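Local atomic coordinates of metallo-carboxypeptidase (Pseudomonas aeruginosa, PDB entry 4A39), a protein that is a zinc-dependent M14 carboxypeptidase, related to the mammalian cytosolic carboxypeptidases, that probably cleaves residues from the C-terminal ends of peptide or protein substrates. Residues A[146-151]-A[158-163]; A[136-141]-A[192-197]; A[233-238]-A[248-253]; A[20-25]-A[49-54]. All blocks are in the same frame, centred on the assembly; numbering follows the deposited sequence.

Interaction 1: A[146-151]-A[158-163]; sequences RLAVGT and IELLRV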
loop_
_atom_site.group_PDB
_atom_site.type_symbol
_atom_site.label_atom_id
_atom_site.label_comp_id
_atom_site.label_asym_id
_atom_site.label_seq_id
_atom_site.Cartn_x
_atom_site.Cartn_y
_atom_site.Cartn_z
ATOM N N ARG A 146 -1.551 -5.284 21.137
ATOM C CA ARG A 146 -1.946 -3.987 20.611
ATOM C C ARG A 146 -1.366 -2.968 21.582
ATOM O O ARG A 146 -1.892 -2.767 22.681
ATOM C CB ARG A 146 -3.469 -3.837 20.545
ATOM C CG ARG A 146 -3.899 -2.632 19.723
ATOM C CD ARG A 146 -5.403 -2.423 19.736
ATOM N NE ARG A 146 -5.872 -1.939 21.031
ATOM C CZ ARG A 146 -7.116 -1.534 21.271
ATOM N NH1 ARG A 146 -8.025 -1.556 20.305
ATOM N NH2 ARG A 146 -7.447 -1.096 22.480
ATOM N N LEU A 147 -0.270 -2.337 21.178
ATOM C CA LEU A 147 0.416 -1.355 22.010
ATOM C C LEU A 147 -0.397 -0.093 22.246
ATOM O O LEU A 147 -0.488 0.401 23.371
ATOM C CB LEU A 147 1.756 -0.973 21.375
ATOM C CG LEU A 147 2.595 0.023 22.178
ATOM C CD1 LEU A 147 2.909 -0.564 23.548
ATOM C CD2 LEU A 147 3.876 0.345 21.430
ATOM N N ALA A 148 -0.984 0.428 21.178
ATOM C CA ALA A 148 -1.781 1.644 21.256
ATOM C C ALA A 148 -2.821 1.647 20.146
ATOM O O ALA A 148 -2.784 0.809 19.250
ATOM C CB ALA A 148 -0.878 2.860 21.122
ATOM N N VAL A 149 -3.748 2.596 20.207
ATOM C CA VAL A 149 -4.779 2.700 19.187
ATOM C C VAL A 149 -5.135 4.166 18.948
ATOM O O VAL A 149 -5.399 4.916 19.894
ATOM C CB VAL A 149 -6.053 1.893 19.587
ATOM C CG1 VAL A 149 -6.686 2.476 20.841
ATOM C CG2 VAL A 149 -7.038 1.874 18.436
ATOM N N GLY A 150 -5.106 4.576 17.684
ATOM C CA GLY A 150 -5.442 5.944 17.327
ATOM C C GLY A 150 -6.866 6.016 16.802
ATOM O O GLY A 150 -7.515 4.986 16.607
ATOM N N THR A 151 -7.354 7.228 16.560
ATOM C CA THR A 151 -8.713 7.409 16.070
ATOM C C THR A 151 -8.735 8.302 14.837
ATOM O O THR A 151 -8.238 9.428 14.858
ATOM C CB THR A 151 -9.601 8.024 17.165
ATOM O OG1 THR A 151 -9.577 7.178 18.322
ATOM C CG2 THR A 151 -11.033 8.167 16.682
ATOM N N ILE A 158 -7.037 2.953 14.516
ATOM C CA ILE A 158 -5.721 2.944 13.878
ATOM C C ILE A 158 -4.864 2.128 14.853
ATOM O O ILE A 158 -4.214 2.688 15.734
ATOM C CB ILE A 158 -5.094 4.357 13.765
ATOM C CG1 ILE A 158 -6.066 5.331 13.098
ATOM C CG2 ILE A 158 -3.794 4.276 12.976
ATOM C CD1 ILE A 158 -6.356 5.013 11.665
ATOM N N GLU A 159 -4.874 0.809 14.710
ATOM C CA GLU A 159 -4.107 -0.041 15.618
ATOM C C GLU A 159 -2.600 0.000 15.422
ATOM O O GLU A 159 -2.110 -0.012 14.296
ATOM C CB GLU A 159 -4.561 -1.500 15.509
ATOM C CG GLU A 159 -6.019 -1.729 15.865
ATOM C CD GLU A 159 -6.913 -1.796 14.646
ATOM O OE1 GLU A 159 -6.593 -1.130 13.637
ATOM O OE2 GLU A 159 -7.940 -2.508 14.703
ATOM N N LEU A 160 -1.876 0.052 16.538
ATOM C CA LEU A 160 -0.419 0.018 16.533
ATOM C C LEU A 160 -0.079 -1.283 17.248
ATOM O O LEU A 160 -0.313 -1.420 18.453
ATOM C CB LEU A 160 0.176 1.201 17.307
ATOM C CG LEU A 160 1.682 1.133 17.598
ATOM C CD1 LEU A 160 2.458 0.892 16.309
ATOM C CD2 LEU A 160 2.133 2.423 18.268
ATOM N N LEU A 161 0.451 -2.245 16.503
ATOM C CA LEU A 161 0.804 -3.540 17.074
ATOM C C LEU A 161 2.288 -3.605 17.381
ATOM O O LEU A 161 3.094 -3.016 16.667
ATOM C CB LEU A 161 0.456 -4.665 16.092
ATOM C CG LEU A 161 -0.959 -4.668 15.507
ATOM C CD1 LEU A 161 -1.072 -5.767 14.462
ATOM C CD2 LEU A 161 -1.982 -4.859 16.621
ATOM N N ARG A 162 2.648 -4.303 18.455
ATOM C CA ARG A 162 4.056 -4.455 18.801
ATOM C C ARG A 162 4.390 -5.925 18.959
ATOM O O ARG A 162 3.681 -6.669 19.644
ATOM C CB ARG A 162 4.423 -3.706 20.094
ATOM C CG ARG A 162 5.887 -3.950 20.504
ATOM C CD ARG A 162 6.419 -2.931 21.501
ATOM N NE ARG A 162 5.831 -3.075 22.828
ATOM C CZ ARG A 162 6.157 -2.315 23.868
ATOM N NH1 ARG A 162 7.064 -1.357 23.729
ATOM N NH2 ARG A 162 5.579 -2.513 25.046
ATOM N N VAL A 163 5.463 -6.341 18.296
ATOM C CA VAL A 163 5.925 -7.718 18.366
ATOM C C VAL A 163 7.173 -7.681 19.244
ATOM O O VAL A 163 8.192 -7.107 18.866
ATOM C CB VAL A 163 6.294 -8.259 16.966
ATOM C CG1 VAL A 163 6.639 -9.734 17.051
ATOM C CG2 VAL A 163 5.140 -8.034 15.998
#

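Interaction 2: A[136-141]-A[192-197]; sequences ERALGI and GLIERL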
loop_
_atom_site.group_PDB
_atom_site.type_symbol
_atom_site.label_atom_id
_atom_site.label_comp_id
_atom_site.label_asym_id
_atom_site.label_seq_id
_atom_site.Cartn_x
_atom_site.Cartn_y
_atom_site.Cartn_z
ATOM N N GLU A 136 -7.127 -9.574 14.376
ATOM C CA GLU A 136 -7.506 -10.684 15.248
ATOM C C GLU A 136 -6.456 -11.789 15.167
ATOM O O GLU A 136 -6.070 -12.372 16.182
ATOM C CB GLU A 136 -8.880 -11.239 14.844
ATOM C CG GLU A 136 -9.167 -12.652 15.364
ATOM C CD GLU A 136 -10.555 -13.149 14.995
ATOM O OE1 GLU A 136 -10.977 -12.946 13.836
ATOM O OE2 GLU A 136 -11.220 -13.757 15.861
ATOM N N ARG A 137 -5.991 -12.071 13.955
ATOM C CA ARG A 137 -4.980 -13.103 13.756
ATOM C C ARG A 137 -3.657 -12.720 14.415
ATOM O O ARG A 137 -3.003 -13.549 15.047
ATOM C CB ARG A 137 -4.763 -13.345 12.260
ATOM C CG ARG A 137 -3.647 -14.329 11.945
ATOM C CD ARG A 137 -3.493 -14.504 10.441
ATOM N NE ARG A 137 -4.700 -15.064 9.842
ATOM C CZ ARG A 137 -5.096 -16.323 9.993
ATOM N NH1 ARG A 137 -4.370 -17.171 10.712
ATOM N NH2 ARG A 137 -6.212 -16.742 9.414
ATOM N N ALA A 138 -3.269 -11.459 14.269
ATOM C CA ALA A 138 -2.020 -10.970 14.842
ATOM C C ALA A 138 -1.984 -11.089 16.361
ATOM O O ALA A 138 -0.985 -11.527 16.933
ATOM C CB ALA A 138 -1.791 -9.517 14.429
ATOM N N LEU A 139 -3.072 -10.704 17.018
ATOM C CA LEU A 139 -3.124 -10.759 18.478
ATOM C C LEU A 139 -3.133 -12.181 19.037
ATOM O O LEU A 139 -2.982 -12.378 20.244
ATOM C CB LEU A 139 -4.340 -9.978 18.983
ATOM C CG LEU A 139 -4.319 -8.489 18.610
ATOM C CD1 LEU A 139 -5.619 -7.828 19.037
ATOM C CD2 LEU A 139 -3.123 -7.810 19.261
ATOM N N GLY A 140 -3.297 -13.165 18.160
ATOM C CA GLY A 140 -3.303 -14.552 18.591
ATOM C C GLY A 140 -1.922 -15.164 18.449
ATOM O O GLY A 140 -1.692 -16.309 18.841
ATOM N N ILE A 141 -1.000 -14.388 17.883
ATOM C CA ILE A 141 0.373 -14.832 17.680
ATOM C C ILE A 141 1.204 -14.533 18.921
ATOM O O ILE A 141 0.991 -13.532 19.603
ATOM C CB ILE A 141 1.017 -14.126 16.457
ATOM C CG1 ILE A 141 0.313 -14.574 15.172
ATOM C CG2 ILE A 141 2.505 -14.443 16.389
ATOM C CD1 ILE A 141 0.856 -13.932 13.901
ATOM N N GLY A 192 1.247 -10.263 4.784
ATOM C CA GLY A 192 2.299 -11.246 4.586
ATOM C C GLY A 192 3.306 -11.202 5.717
ATOM O O GLY A 192 3.761 -12.240 6.211
ATOM N N LEU A 193 3.651 -9.986 6.127
ATOM C CA LEU A 193 4.604 -9.772 7.204
ATOM C C LEU A 193 4.079 -10.417 8.489
ATOM O O LEU A 193 4.771 -11.215 9.131
ATOM C CB LEU A 193 4.809 -8.260 7.390
ATOM C CG LEU A 193 5.899 -7.722 8.318
ATOM C CD1 LEU A 193 6.168 -6.259 7.971
ATOM C CD2 LEU A 193 5.475 -7.864 9.765
ATOM N N ILE A 194 2.841 -10.096 8.850
ATOM C CA ILE A 194 2.245 -10.636 10.066
ATOM C C ILE A 194 2.039 -12.148 10.020
ATOM O O ILE A 194 2.269 -12.837 11.013
ATOM C CB ILE A 194 0.903 -9.923 10.386
ATOM C CG1 ILE A 194 1.183 -8.558 11.018
ATOM C CG2 ILE A 194 0.067 -10.749 11.349
ATOM C CD1 ILE A 194 1.908 -7.591 10.121
ATOM N N GLU A 195 1.617 -12.677 8.877
ATOM C CA GLU A 195 1.401 -14.112 8.788
ATOM C C GLU A 195 2.689 -14.905 8.973
ATOM O O GLU A 195 2.651 -16.039 9.449
ATOM C CB GLU A 195 0.748 -14.484 7.457
ATOM C CG GLU A 195 -0.614 -13.855 7.264
ATOM C CD GLU A 195 -1.441 -14.557 6.208
ATOM O OE1 GLU A 195 -0.855 -15.074 5.232
ATOM O OE2 GLU A 195 -2.682 -14.578 6.351
ATOM N N ARG A 196 3.826 -14.325 8.601
ATOM C CA ARG A 196 5.090 -15.037 8.765
ATOM C C ARG A 196 5.399 -15.264 10.241
ATOM O O ARG A 196 6.071 -16.235 10.601
ATOM C CB ARG A 196 6.254 -14.280 8.115
ATOM C CG ARG A 196 7.591 -14.954 8.396
ATOM C CD ARG A 196 8.748 -14.413 7.579
ATOM N NE ARG A 196 9.984 -15.096 7.952
ATOM C CZ ARG A 196 11.169 -14.886 7.392
ATOM N NH1 ARG A 196 11.302 -14.003 6.411
ATOM N NH2 ARG A 196 12.227 -15.564 7.815
ATOM N N LEU A 197 4.905 -14.372 11.092
ATOM C CA LEU A 197 5.125 -14.471 12.536
ATOM C C LEU A 197 4.491 -15.720 13.151
ATOM O O LEU A 197 4.852 -16.127 14.258
ATOM C CB LEU A 197 4.578 -13.225 13.237
ATOM C CG LEU A 197 5.481 -11.991 13.313
ATOM C CD1 LEU A 197 6.625 -12.264 14.277
ATOM C CD2 LEU A 197 6.002 -11.637 11.939
HETATM O O HOH W 1 -4.660 -12.772 8.159
#

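Interaction 3: A[233-238]-A[248-253]; sequences NAAGQD and AERSPE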
loop_
_atom_site.group_PDB
_atom_site.type_symbol
_atom_site.label_atom_id
_atom_site.label_comp_id
_atom_site.label_asym_id
_atom_site.label_seq_id
_atom_site.Cartn_x
_atom_site.Cartn_y
_atom_site.Cartn_z
ATOM N N ASN A 233 -7.381 11.548 3.358
ATOM C CA ASN A 233 -8.175 11.023 4.459
ATOM C C ASN A 233 -9.526 11.728 4.375
ATOM O O ASN A 233 -9.764 12.485 3.428
ATOM C CB ASN A 233 -7.478 11.238 5.824
ATOM C CG ASN A 233 -7.504 12.687 6.317
ATOM O OD1 ASN A 233 -7.842 13.616 5.591
ATOM N ND2 ASN A 233 -7.116 12.874 7.580
ATOM N N ALA A 234 -10.406 11.477 5.336
ATOM C CA ALA A 234 -11.744 12.064 5.307
ATOM C C ALA A 234 -11.786 13.583 5.231
ATOM O O ALA A 234 -12.671 14.137 4.581
ATOM C CB ALA A 234 -12.557 11.581 6.513
ATOM N N ALA A 235 -10.839 14.253 5.882
ATOM C CA ALA A 235 -10.806 15.715 5.883
ATOM C C ALA A 235 -10.192 16.303 4.614
ATOM O O ALA A 235 -10.112 17.525 4.467
ATOM C CB ALA A 235 -10.046 16.224 7.117
ATOM N N GLY A 236 -9.762 15.439 3.700
ATOM C CA GLY A 236 -9.167 15.910 2.460
ATOM C C GLY A 236 -7.675 16.189 2.522
ATOM O O GLY A 236 -7.128 16.851 1.639
ATOM N N GLN A 237 -7.014 15.677 3.558
ATOM C CA GLN A 237 -5.579 15.874 3.734
ATOM C C GLN A 237 -4.754 14.699 3.209
ATOM O O GLN A 237 -5.110 13.543 3.428
ATOM C CB GLN A 237 -5.273 16.081 5.226
ATOM C CG GLN A 237 -3.790 16.170 5.584
ATOM C CD GLN A 237 -3.108 17.362 4.947
ATOM O OE1 GLN A 237 -3.633 18.476 4.977
ATOM N NE2 GLN A 237 -1.929 17.139 4.374
ATOM N N ASP A 238 -3.675 15.003 2.489
ATOM C CA ASP A 238 -2.763 13.972 1.989
ATOM C C ASP A 238 -1.909 13.673 3.219
ATOM O O ASP A 238 -1.070 14.487 3.603
ATOM C CB ASP A 238 -1.871 14.530 0.872
ATOM C CG ASP A 238 -0.917 13.484 0.294
ATOM O OD1 ASP A 238 -0.563 12.524 1.011
ATOM O OD2 ASP A 238 -0.508 13.633 -0.877
ATOM N N ALA A 248 -4.127 17.055 15.242
ATOM C CA ALA A 248 -4.992 16.101 15.915
ATOM C C ALA A 248 -6.397 16.216 15.324
ATOM O O ALA A 248 -7.199 15.283 15.420
ATOM C CB ALA A 248 -5.026 16.395 17.413
ATOM N N GLU A 249 -6.665 17.357 14.698
ATOM C CA GLU A 249 -7.968 17.622 14.098
ATOM C C GLU A 249 -8.069 17.218 12.632
ATOM O O GLU A 249 -9.021 16.550 12.229
ATOM C CB GLU A 249 -8.298 19.116 14.235
ATOM C CG GLU A 249 -9.639 19.517 13.637
ATOM C CD GLU A 249 -9.965 20.988 13.867
ATOM O OE1 GLU A 249 -9.106 21.715 14.402
ATOM O OE2 GLU A 249 -11.083 21.420 13.504
ATOM N N ARG A 250 -7.079 17.607 11.830
ATOM C CA ARG A 250 -7.066 17.326 10.395
ATOM C C ARG A 250 -6.337 16.044 9.980
ATOM O O ARG A 250 -6.737 15.388 9.017
ATOM C CB ARG A 250 -6.473 18.523 9.652
ATOM C CG ARG A 250 -6.537 18.416 8.139
ATOM C CD ARG A 250 -5.892 19.626 7.478
ATOM N NE ARG A 250 -5.959 19.549 6.019
ATOM C CZ ARG A 250 -7.083 19.626 5.312
ATOM N NH1 ARG A 250 -8.250 19.787 5.923
ATOM N NH2 ARG A 250 -7.045 19.533 3.987
ATOM N N SER A 251 -5.275 15.690 10.699
ATOM C CA SER A 251 -4.520 14.481 10.370
ATOM C C SER A 251 -4.243 13.642 11.612
ATOM O O SER A 251 -3.098 13.282 11.887
ATOM C CB SER A 251 -3.204 14.856 9.680
ATOM O OG SER A 251 -2.535 15.915 10.351
ATOM N N PRO A 252 -5.303 13.294 12.362
ATOM C CA PRO A 252 -5.164 12.496 13.585
ATOM C C PRO A 252 -4.409 11.186 13.401
ATOM O O PRO A 252 -3.753 10.701 14.324
ATOM C CB PRO A 252 -6.614 12.282 14.023
ATOM C CG PRO A 252 -7.364 12.294 12.716
ATOM C CD PRO A 252 -6.723 13.446 11.996
ATOM N N GLU A 253 -4.514 10.613 12.206
ATOM C CA GLU A 253 -3.838 9.358 11.908
ATOM C C GLU A 253 -2.323 9.519 12.037
ATOM O O GLU A 253 -1.641 8.664 12.604
ATOM C CB GLU A 253 -4.200 8.899 10.493
ATOM C CG GLU A 253 -5.691 8.635 10.293
ATOM C CD GLU A 253 -6.483 9.852 9.818
ATOM O OE1 GLU A 253 -5.934 10.977 9.765
ATOM O OE2 GLU A 253 -7.675 9.674 9.495
HETATM O O HOH W 2 -9.760 10.463 7.975
#

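Interaction 4: A[20-25]-A[49-54]; sequences FDSGNI and FQWFHF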
loop_
_atom_site.group_PDB
_atom_site.type_symbol
_atom_site.label_atom_id
_atom_site.label_comp_id
_atom_site.label_asym_id
_atom_site.label_seq_id
_atom_site.Cartn_x
_atom_site.Cartn_y
_atom_site.Cartn_z
ATOM N N PHE A 20 -20.332 -0.361 -1.401
ATOM C CA PHE A 20 -19.665 -1.272 -0.481
ATOM C C PHE A 20 -18.259 -0.783 -0.138
ATOM O O PHE A 20 -17.768 0.191 -0.711
ATOM C CB PHE A 20 -19.608 -2.685 -1.080
ATOM C CG PHE A 20 -19.141 -2.728 -2.510
ATOM C CD1 PHE A 20 -17.801 -2.526 -2.830
ATOM C CD2 PHE A 20 -20.049 -2.958 -3.541
ATOM C CE1 PHE A 20 -17.373 -2.554 -4.160
ATOM C CE2 PHE A 20 -19.633 -2.988 -4.871
ATOM C CZ PHE A 20 -18.292 -2.786 -5.182
ATOM N N ASP A 21 -17.624 -1.470 0.807
ATOM C CA ASP A 21 -16.278 -1.135 1.272
ATOM C C ASP A 21 -15.291 -0.931 0.117
ATOM O O ASP A 21 -15.055 -1.846 -0.670
ATOM C CB ASP A 21 -15.777 -2.254 2.190
ATOM C CG ASP A 21 -14.472 -1.911 2.882
ATOM O OD1 ASP A 21 -13.585 -1.321 2.233
ATOM O OD2 ASP A 21 -14.330 -2.252 4.077
ATOM N N SER A 22 -14.722 0.273 0.042
ATOM C CA SER A 22 -13.745 0.676 -0.980
ATOM C C SER A 22 -14.323 0.821 -2.380
ATOM O O SER A 22 -13.586 0.958 -3.359
ATOM C CB SER A 22 -12.543 -0.286 -1.021
ATOM O OG SER A 22 -12.833 -1.493 -1.704
ATOM N N GLY A 23 -15.646 0.796 -2.480
ATOM C CA GLY A 23 -16.267 0.952 -3.780
ATOM C C GLY A 23 -16.067 2.350 -4.343
ATOM O O GLY A 23 -16.045 3.334 -3.603
ATOM N N ASN A 24 -15.898 2.435 -5.657
ATOM C CA ASN A 24 -15.738 3.723 -6.324
ATOM C C ASN A 24 -16.066 3.655 -7.807
ATOM O O ASN A 24 -15.346 3.029 -8.594
ATOM C CB ASN A 24 -14.313 4.271 -6.166
ATOM C CG ASN A 24 -14.142 5.642 -6.816
ATOM O OD1 ASN A 24 -14.659 5.890 -7.906
ATOM N ND2 ASN A 24 -13.405 6.529 -6.156
ATOM N N ILE A 25 -17.165 4.303 -8.179
ATOM C CA ILE A 25 -17.588 4.385 -9.572
ATOM C C ILE A 25 -18.898 5.156 -9.675
ATOM O O ILE A 25 -19.688 5.191 -8.728
ATOM C CB ILE A 25 -17.795 2.982 -10.209
ATOM C CG1 ILE A 25 -17.542 3.053 -11.719
ATOM C CG2 ILE A 25 -19.216 2.491 -9.984
ATOM C CD1 ILE A 25 -16.093 3.274 -12.078
ATOM N N PHE A 49 -8.300 11.314 -7.828
ATOM C CA PHE A 49 -8.968 10.077 -8.182
ATOM C C PHE A 49 -8.130 9.265 -9.148
ATOM O O PHE A 49 -7.331 9.812 -9.912
ATOM C CB PHE A 49 -10.386 10.292 -8.748
ATOM C CG PHE A 49 -10.440 10.892 -10.131
ATOM C CD1 PHE A 49 -10.430 10.077 -11.262
ATOM C CD2 PHE A 49 -10.592 12.262 -10.302
ATOM C CE1 PHE A 49 -10.581 10.621 -12.539
ATOM C CE2 PHE A 49 -10.743 12.815 -11.571
ATOM C CZ PHE A 49 -10.741 11.995 -12.693
ATOM N N GLN A 50 -8.292 7.951 -9.056
ATOM C CA GLN A 50 -7.609 6.990 -9.917
ATOM C C GLN A 50 -8.146 5.610 -9.552
ATOM O O GLN A 50 -8.467 4.813 -10.428
ATOM C CB GLN A 50 -6.092 7.027 -9.714
ATOM C CG GLN A 50 -5.332 6.180 -10.738
ATOM C CD GLN A 50 -4.581 7.010 -11.770
ATOM O OE1 GLN A 50 -4.789 8.218 -11.894
ATOM N NE2 GLN A 50 -3.702 6.354 -12.524
ATOM N N TRP A 51 -8.241 5.342 -8.251
ATOM C CA TRP A 51 -8.760 4.070 -7.758
ATOM C C TRP A 51 -10.234 3.902 -8.119
ATOM O O TRP A 51 -11.016 4.844 -8.022
ATOM C CB TRP A 51 -8.588 3.980 -6.228
ATOM C CG TRP A 51 -9.391 2.874 -5.586
ATOM C CD1 TRP A 51 -10.671 2.959 -5.107
ATOM C CD2 TRP A 51 -8.989 1.507 -5.416
ATOM N NE1 TRP A 51 -11.089 1.729 -4.656
ATOM C CE2 TRP A 51 -10.079 0.820 -4.836
ATOM C CE3 TRP A 51 -7.816 0.794 -5.705
ATOM C CZ2 TRP A 51 -10.030 -0.549 -4.536
ATOM C CZ3 TRP A 51 -7.768 -0.569 -5.408
ATOM C CH2 TRP A 51 -8.870 -1.223 -4.830
ATOM N N PHE A 52 -10.594 2.704 -8.566
ATOM C CA PHE A 52 -11.977 2.387 -8.908
ATOM C C PHE A 52 -12.236 0.966 -8.430
ATOM O O PHE A 52 -11.306 0.175 -8.288
ATOM C CB PHE A 52 -12.218 2.508 -10.425
ATOM C CG PHE A 52 -11.393 1.565 -11.263
ATOM C CD1 PHE A 52 -11.832 0.271 -11.526
ATOM C CD2 PHE A 52 -10.184 1.985 -11.808
ATOM C CE1 PHE A 52 -11.078 -0.593 -12.324
ATOM C CE2 PHE A 52 -9.420 1.136 -12.605
ATOM C CZ PHE A 52 -9.869 -0.160 -12.864
ATOM N N HIS A 53 -13.499 0.659 -8.160
ATOM C CA HIS A 53 -13.893 -0.661 -7.682
ATOM C C HIS A 53 -15.410 -0.747 -7.794
ATOM O O HIS A 53 -16.129 0.003 -7.139
ATOM C CB HIS A 53 -13.449 -0.831 -6.220
ATOM C CG HIS A 53 -13.753 -2.177 -5.635
ATOM N ND1 HIS A 53 -13.573 -2.459 -4.298
ATOM C CD2 HIS A 53 -14.221 -3.317 -6.200
ATOM C CE1 HIS A 53 -13.918 -3.713 -4.063
ATOM N NE2 HIS A 53 -14.314 -4.256 -5.200
ATOM N N PHE A 54 -15.898 -1.653 -8.632
ATOM C CA PHE A 54 -17.334 -1.808 -8.809
ATOM C C PHE A 54 -17.738 -3.234 -9.132
ATOM O O PHE A 54 -16.909 -4.060 -9.520
ATOM C CB PHE A 54 -17.861 -0.873 -9.912
ATOM C CG PHE A 54 -17.233 -1.095 -11.263
ATOM C CD1 PHE A 54 -16.050 -0.448 -11.610
ATOM C CD2 PHE A 54 -17.832 -1.946 -12.195
ATOM C CE1 PHE A 54 -15.471 -0.642 -12.867
ATOM C CE2 PHE A 54 -17.260 -2.146 -13.454
ATOM C CZ PHE A 54 -16.077 -1.491 -13.789
#

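Interaction 1: A[146-151]-A[158-163]
Leu147 leans against Arg162 and Leu160 where the strands 144-151 and 157-163 pair as an antiparallel beta hairpin at the edge of the carboxypeptidase sheet. The pairing is interrupted by a classic beta bulge that sets two residues, Leu147 and Ala148, against the single residue Leu160, whose O takes N-H groups from the two of them, each bond weak. Leu147 sends CD1 off-centre over one face of the Arg162 guanidinium, 3.6 Å above its plane, while its CD2 lies 4.2 Å from Leu160 CD2, the two leucine side chains running alongside each other in the same direction. Arg162, bent at chi3 (71°), brings its guanidinium under Leu147 CD1, and NH1 bonds to Tyr215 OH of the neighbouring strand. The same Leu160 CD2 also meets Ala148 CB, on the face packed against helix 252-264. On the other face the aliphatic part of Arg146 crosses Glu159, CD to CG 4.0 Å. Their charged ends do not meet; Glu159 OE1 bonds to His131, and the Arg146 guanidinium has Val149 CB over its centre. Beyond the bulge the pairing is regular, and Gly150 N reaches Ile158 O at 2.9 Å in a nearly straight bond (174°).

Interaction 2: A[136-141]-A[192-197]
The guanidinium of Arg137 and the carboxylate of Glu195 are the flat groups here, their planes turned 81° against each other. Glu195 OE2 stands 4.1 Å from Arg137 NE, well out of the guanidinium plane and at neither a clear face nor an edge. No N-H points at that oxygen, so any direct attraction is probably only electrostatic. A water links the two groups: it accepts a weak bond from Arg137 NE and donates to Glu195 OE2 at 3.2 Å. The other carboxylate oxygen, OE1, forms a salt bridge with Lys370 of helix 366-383, so each carboxylate oxygen has a partner, OE2 the water and OE1 the lysine. Next to this polar pair the contact becomes apolar and buried. Ala138 CB touches Ile194 CG2 at 3.8 Å. This is where the C-terminal ends of two helices, 128-138 and 185-196, come together on one side of the carboxypeptidase sheet. The first runs out into a type I beta turn from Ala138 to Ile141, closed by Ile141 N bonding to Ala138 O, and the turn brings Ile141 round to face the second helix end. With CG1 anti to the carbonyl carbon (chi1 -67°), Ile141 extends CD1 to 3.4 Å from Ile194 O and 3.8 Å from Leu197 CB. Its other branch, CG2, lies 3.6 Å from Leu197 O, a carbonyl that receives a hydrogen bond from Arg165 NH2. The side chains of Ile141 and Leu197 cross at about a right angle, and Leu197 is covered further by Leu377.

Interaction 3: A[233-238]-A[248-253]
Asn233 spends its amide on both segments. Asn233 ND2 gives one hydrogen to Arg250 O (2.9 Å, 166°), lying in the plane of that carbonyl, and the other to Glu253 OE1 (3.1 Å), on the syn side but tilted out of the carboxylate plane. Both acceptors lie close to the amide plane of Asn233, so the two bonds fix its rotation. With CG between the backbone N and the carbonyl carbon (chi1 74°), OD1 turns to its own loop and ND2 to the other segment. Asn233 OD1 takes Gln237 N at 3.0 Å, with a weak second bond from Ala235 N. A water accepts from Ala234 N at 2.9 Å and lies 2.7 Å from Glu253 OE2. Asn233 opens a type I beta turn that runs to Gly236, in the carboxypeptidase domain, and the partner segment leads into helix 252-264 with Ser251 at the N-cap position. Ser251 OG makes no capping bond and instead accepts from Ser247 N. Farther out, Arg250 runs extended from CG to NE and lays its guanidinium against the turn, with Gln237 CB over one face. Arg250 NE donates to Gln237 OE1 (2.8 Å) on a lone pair, although the amide and guanidinium planes stand 79° apart. Gln237 NE2 is used by Asp238 O at 2.9 Å. The Asp238 carboxylate reaches the active site, accepting from the zinc ligand His180 and pairing with Arg231 of the inhibitor pocket.

Interaction 4: A[20-25]-A[49-54]
His53 takes the edge of Phe20 over one face of its imidazole, in an edge-to-face pair with planes at 65°. Phe20 CE1 stands above the centre of the imidazole, 3.6 Å from His53 CE1. With CG anti to the backbone N (chi1 -178°), the ring also reaches Ser22: His53 ND1 donates in the imidazole plane to Ser22 OG at 2.9 Å, so Phe20 meets a face of the ring and Ser22 its edge. Trp51 works on the same turn: NE1 gives a nearly straight bond to Ser22 O (2.9 Å, 172°), lying in the indole plane and in the plane of the carbonyl. Ser22 therefore receives one aromatic N-H on its hydroxyl and another on its backbone oxygen; OG in turn donates to Asp21 O, in a bond modelled doubtfully short. What presents it is a type II beta turn from Phe20 to Gly23, closed by Gly23 N bonding to Phe20 O, within the N-terminal domain characteristic of cytosolic carboxypeptidases. After the turn Asn24 and His53 form a single antiparallel bridge, with Asn24 N to His53 O at 2.9 Å and His53 N to Asn24 O at 3.0 Å. Past the bridge the packing turns apolar: Ile25 CG2 reaches 3.6 Å from Phe54 CB. In the next shell, Asn24 is fixed by Arg41 through OD1 and by Gly228 through ND2, the latter joining this domain to the catalytic one. The indole of Trp51 stacks on His184, the residue next to the zinc ligand Glu183.

In the fold
From the N terminus, interaction 4 comes first, closing a loop inside the N-terminal domain between residues 20-25 and the start of strand 53-57. The other three lie on or against the carboxypeptidase sheet and its helices. Interaction 2 closes a long loop from the end of helix 128-138 to the end of helix 185-196, and the hairpin of interaction 1 is nested inside it; the two touch where Leu161 packs on Ala138 and Val163 on Leu197. Interaction 3 follows in series, bringing the loop 233-238 onto the start of helix 252-264, and meets the hairpin through Thr151 and Pro252. Interaction 4 touches none of the others; its nearest atoms are about 11 Å from interaction 3.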